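Local coordinates for protein peptide synthetase, module 7 (Actinoplanes teichomyceticus, PDB 4TX3) that probably serves as a condensation-type domain in a nonribosomal peptide synthetase, taking part in the stepwise assembly or processing of a peptide natural product, at residues 232-237 against 422-427. Sequence-based numbering, arbitrary orientation.
Sequences SRRAGT and YAADLF. With SO4 (sulfate ion), chain F.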
ATOM      1  N   SER B 232     -11.270 -27.402 -21.567  1.00 39.38           N
ATOM      2  CA  SER B 232      -9.827 -27.296 -21.677  1.00 40.45           C
ATOM      3  C   SER B 232      -9.327 -26.149 -20.806  1.00 38.74           C
ATOM      4  O   SER B 232      -8.181 -26.140 -20.379  1.00 37.90           O
ATOM      5  CB  SER B 232      -9.412 -27.069 -23.121  1.00 37.16           C
ATOM      6  OG  SER B 232      -9.600 -25.715 -23.475  1.00 41.08           O
ATOM      7  N   ARG B 233     -10.219 -25.196 -20.541  1.00 36.08           N
ATOM      8  CA  ARG B 233      -9.907 -23.941 -19.856  1.00 37.79           C
ATOM      9  C   ARG B 233      -8.839 -23.104 -20.557  1.00 38.82           C
ATOM     10  O   ARG B 233      -8.231 -22.239 -19.927  1.00 39.13           O
ATOM     11  CB  ARG B 233      -9.470 -24.188 -18.406  1.00 38.57           C
ATOM     12  CG  ARG B 233     -10.494 -24.876 -17.528  1.00 35.58           C
ATOM     13  CD  ARG B 233      -9.990 -24.935 -16.078  1.00 38.62           C
ATOM     14  NE  ARG B 233     -10.842 -25.753 -15.223  1.00 39.86           N
ATOM     15  CZ  ARG B 233     -10.409 -26.704 -14.399  1.00 42.20           C
ATOM     16  NH1 ARG B 233      -9.114 -26.963 -14.283  1.00 49.90           N
ATOM     17  NH2 ARG B 233     -11.275 -27.389 -13.672  1.00 46.65           N
ATOM     18  N   ARG B 234      -8.614 -23.331 -21.850  1.00 38.28           N
ATOM     19  CA  ARG B 234      -7.674 -22.484 -22.590  1.00 38.59           C
ATOM     20  C   ARG B 234      -8.273 -21.102 -22.818  1.00 35.72           C
ATOM     21  O   ARG B 234      -9.482 -20.945 -22.900  1.00 40.37           O
ATOM     22  CB  ARG B 234      -7.282 -23.121 -23.927  1.00 41.79           C
ATOM     23  CG  ARG B 234      -6.406 -24.362 -23.809  1.00 44.65           C
ATOM     24  CD  ARG B 234      -6.069 -24.969 -25.183  1.00 53.83           C
ATOM     25  NE  ARG B 234      -7.280 -25.416 -25.880  1.00 65.03           N
ATOM     26  CZ  ARG B 234      -7.802 -24.844 -26.972  1.00 70.21           C
ATOM     27  NH1 ARG B 234      -7.193 -23.816 -27.571  1.00 60.54           N
ATOM     28  NH2 ARG B 234      -8.926 -25.334 -27.497  1.00 55.82           N
ATOM     29  N   ALA B 235      -7.423 -20.097 -22.941  1.00 41.05           N
ATOM     30  CA  ALA B 235      -7.902 -18.725 -22.985  1.00 43.03           C
ATOM     31  C   ALA B 235      -7.137 -17.884 -23.982  1.00 36.56           C
ATOM     32  O   ALA B 235      -5.923 -18.006 -24.100  1.00 42.14           O
ATOM     33  CB  ALA B 235      -7.807 -18.095 -21.603  1.00 42.35           C
ATOM     34  N   GLY B 236      -7.854 -17.023 -24.690  1.00 34.40           N
ATOM     35  CA  GLY B 236      -7.235 -16.028 -25.542  1.00 34.31           C
ATOM     36  C   GLY B 236      -7.557 -14.656 -24.992  1.00 36.80           C
ATOM     37  O   GLY B 236      -8.396 -14.531 -24.101  1.00 38.34           O
ATOM     38  N   THR B 237      -6.903 -13.623 -25.507  1.00 37.49           N
ATOM     39  CA  THR B 237      -7.229 -12.267 -25.095  1.00 36.25           C
ATOM     40  C   THR B 237      -7.305 -11.333 -26.279  1.00 37.04           C
ATOM     41  O   THR B 237      -6.790 -11.639 -27.340  1.00 42.81           O
ATOM     42  CB  THR B 237      -6.205 -11.700 -24.098  1.00 39.87           C
ATOM     43  OG1 THR B 237      -4.894 -11.747 -24.671  1.00 47.02           O
ATOM     44  CG2 THR B 237      -6.207 -12.502 -22.820  1.00 42.86           C
ATOM     45  N   TYR B 422     -11.242 -14.792 -23.046  1.00 32.41           N
ATOM     46  CA  TYR B 422     -12.351 -15.649 -23.447  1.00 37.31           C
ATOM     47  C   TYR B 422     -11.952 -17.099 -23.507  1.00 35.55           C
ATOM     48  O   TYR B 422     -10.781 -17.437 -23.671  1.00 36.07           O
ATOM     49  CB  TYR B 422     -12.903 -15.229 -24.812  1.00 38.88           C
ATOM     50  CG  TYR B 422     -11.870 -15.328 -25.905  1.00 40.99           C
ATOM     51  CD1 TYR B 422     -10.972 -14.287 -26.132  1.00 39.42           C
ATOM     52  CD2 TYR B 422     -11.774 -16.464 -26.701  1.00 40.53           C
ATOM     53  CE1 TYR B 422     -10.014 -14.369 -27.126  1.00 40.11           C
ATOM     54  CE2 TYR B 422     -10.812 -16.556 -27.696  1.00 41.95           C
ATOM     55  CZ  TYR B 422      -9.939 -15.506 -27.901  1.00 40.78           C
ATOM     56  OH  TYR B 422      -8.987 -15.586 -28.892  1.00 44.74           O
ATOM     57  N   ALA B 423     -12.955 -17.956 -23.396  1.00 35.64           N
ATOM     58  CA  ALA B 423     -12.745 -19.391 -23.428  1.00 36.91           C
ATOM     59  C   ALA B 423     -12.556 -19.816 -24.879  1.00 39.04           C
ATOM     60  O   ALA B 423     -13.506 -19.805 -25.664  1.00 36.59           O
ATOM     61  CB  ALA B 423     -13.919 -20.118 -22.784  1.00 30.75           C
ATOM     62  N   ALA B 424     -11.331 -20.184 -25.238  1.00 42.61           N
ATOM     63  CA  ALA B 424     -11.024 -20.463 -26.645  1.00 45.37           C
ATOM     64  C   ALA B 424     -11.805 -21.674 -27.174  1.00 38.41           C
ATOM     65  O   ALA B 424     -12.001 -21.809 -28.375  1.00 38.18           O
ATOM     66  CB  ALA B 424      -9.526 -20.662 -26.832  1.00 36.58           C
ATOM     67  N   ASP B 425     -12.264 -22.528 -26.266  1.00 39.61           N
ATOM     68  CA  ASP B 425     -13.113 -23.662 -26.611  1.00 38.36           C
ATOM     69  C   ASP B 425     -14.406 -23.225 -27.282  1.00 41.00           C
ATOM     70  O   ASP B 425     -14.963 -23.949 -28.108  1.00 41.64           O
ATOM     71  CB  ASP B 425     -13.468 -24.469 -25.358  1.00 42.70           C
ATOM     72  CG  ASP B 425     -12.424 -25.502 -25.004  1.00 47.17           C
ATOM     73  OD1 ASP B 425     -11.334 -25.492 -25.614  1.00 52.98           O
ATOM     74  OD2 ASP B 425     -12.698 -26.327 -24.109  1.00 47.30           O
ATOM     75  N   LEU B 426     -14.885 -22.047 -26.893  1.00 39.51           N
ATOM     76  CA  LEU B 426     -16.204 -21.566 -27.275  1.00 37.58           C
ATOM     77  C   LEU B 426     -16.136 -20.448 -28.296  1.00 39.56           C
ATOM     78  O   LEU B 426     -17.043 -20.295 -29.111  1.00 42.43           O
ATOM     79  CB  LEU B 426     -16.970 -21.067 -26.047  1.00 38.29           C
ATOM     80  CG  LEU B 426     -17.169 -22.016 -24.864  1.00 40.45           C
ATOM     81  CD1 LEU B 426     -17.889 -21.300 -23.726  1.00 37.40           C
ATOM     82  CD2 LEU B 426     -17.923 -23.264 -25.275  1.00 37.30           C
ATOM     83  N   PHE B 427     -15.068 -19.659 -28.243  1.00 40.15           N
ATOM     84  CA  PHE B 427     -14.963 -18.464 -29.077  1.00 42.55           C
ATOM     85  C   PHE B 427     -13.686 -18.404 -29.908  1.00 44.03           C
ATOM     86  O   PHE B 427     -12.608 -18.758 -29.442  1.00 46.82           O
ATOM     87  CB  PHE B 427     -15.025 -17.194 -28.221  1.00 37.88           C
ATOM     88  CG  PHE B 427     -16.265 -17.075 -27.375  1.00 41.20           C
ATOM     89  CD1 PHE B 427     -17.480 -16.698 -27.942  1.00 38.74           C
ATOM     90  CD2 PHE B 427     -16.206 -17.303 -26.004  1.00 37.34           C
ATOM     91  CE1 PHE B 427     -18.619 -16.564 -27.159  1.00 38.14           C
ATOM     92  CE2 PHE B 427     -17.340 -17.176 -25.213  1.00 40.97           C
ATOM     93  CZ  PHE B 427     -18.550 -16.805 -25.791  1.00 42.02           C
TER
HETATM   94  S   SO4 F 501      -6.793 -28.224 -11.378  1.00 54.33           S
HETATM   95  O1  SO4 F 501      -6.738 -28.592  -9.963  1.00 55.01           O
HETATM   96  O2  SO4 F 501      -5.676 -28.852 -12.078  1.00 44.37           O
HETATM   97  O3  SO4 F 501      -8.050 -28.714 -11.964  1.00 58.66           O
HETATM   98  O4  SO4 F 501      -6.727 -26.762 -11.496  1.00 46.58           O
HETATM   99  O   HOH W   1     -11.619 -22.799 -23.112  1.00 44.29           O
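Antiparallel pairing between strand 235-242, at the margin of a four-stranded mixed sheet within this chain, and the end of strand 413-423 brings Gly236 against Tyr422. The two form a hydrogen-bonded pair: Gly236 N donates to Tyr422 O (3.1 Å), and Tyr422 N returns a bond to Gly236 O. With CG held between its backbone N and carbonyl carbon (chi1 61°), the tyrosine ring folds back over its partner, and Gly236 CA makes a CH-pi contact 4.0 Å from the Tyr422 ring centroid. Glycine suits this place because a CB would run into the phenol oxygen. Ala235 and Ala423 follow as a non-hydrogen-bonded pair whose small methyls share the other face of the sheet.

Pairing is carried one bond further by Ala424 N, which meets Arg234 O from above the carbonyl plane; a water also links that oxygen to Asp425 N. Beyond Ala423 the strand has ended and the chain turns away, and from this loop Asp425 reaches across to the bend that leads into the first strand. Its OD2 accepts from Ser232 N on the syn side, tilted out of the carboxylate plane (3.1 Å), while OD1 takes the Ser232 hydroxyl from above that plane at 2.8 Å from OG. The same OG accepts from Arg234 N, closing an ST turn, a double role that suits serine. The Arg234 chain, bent at chi3 (-62°), brings NH2 into a salt bridge 3.1 Å from Asp425 OD1, the guanidinium and carboxylate planes lying 54° apart. An alanine in place of Asp425 would probably leave Ser232 N, the Ser232 hydroxyl and the Arg234 charge without their mate, and the ST turn less firmly tied to the loop after strand 413-423. Arg233 points away instead, its guanidinium hydrogen-bonded to Arg37 O and Leu29 O, with NH1 also donating to a sulfate ion probably taken up from the crystallisation liquor.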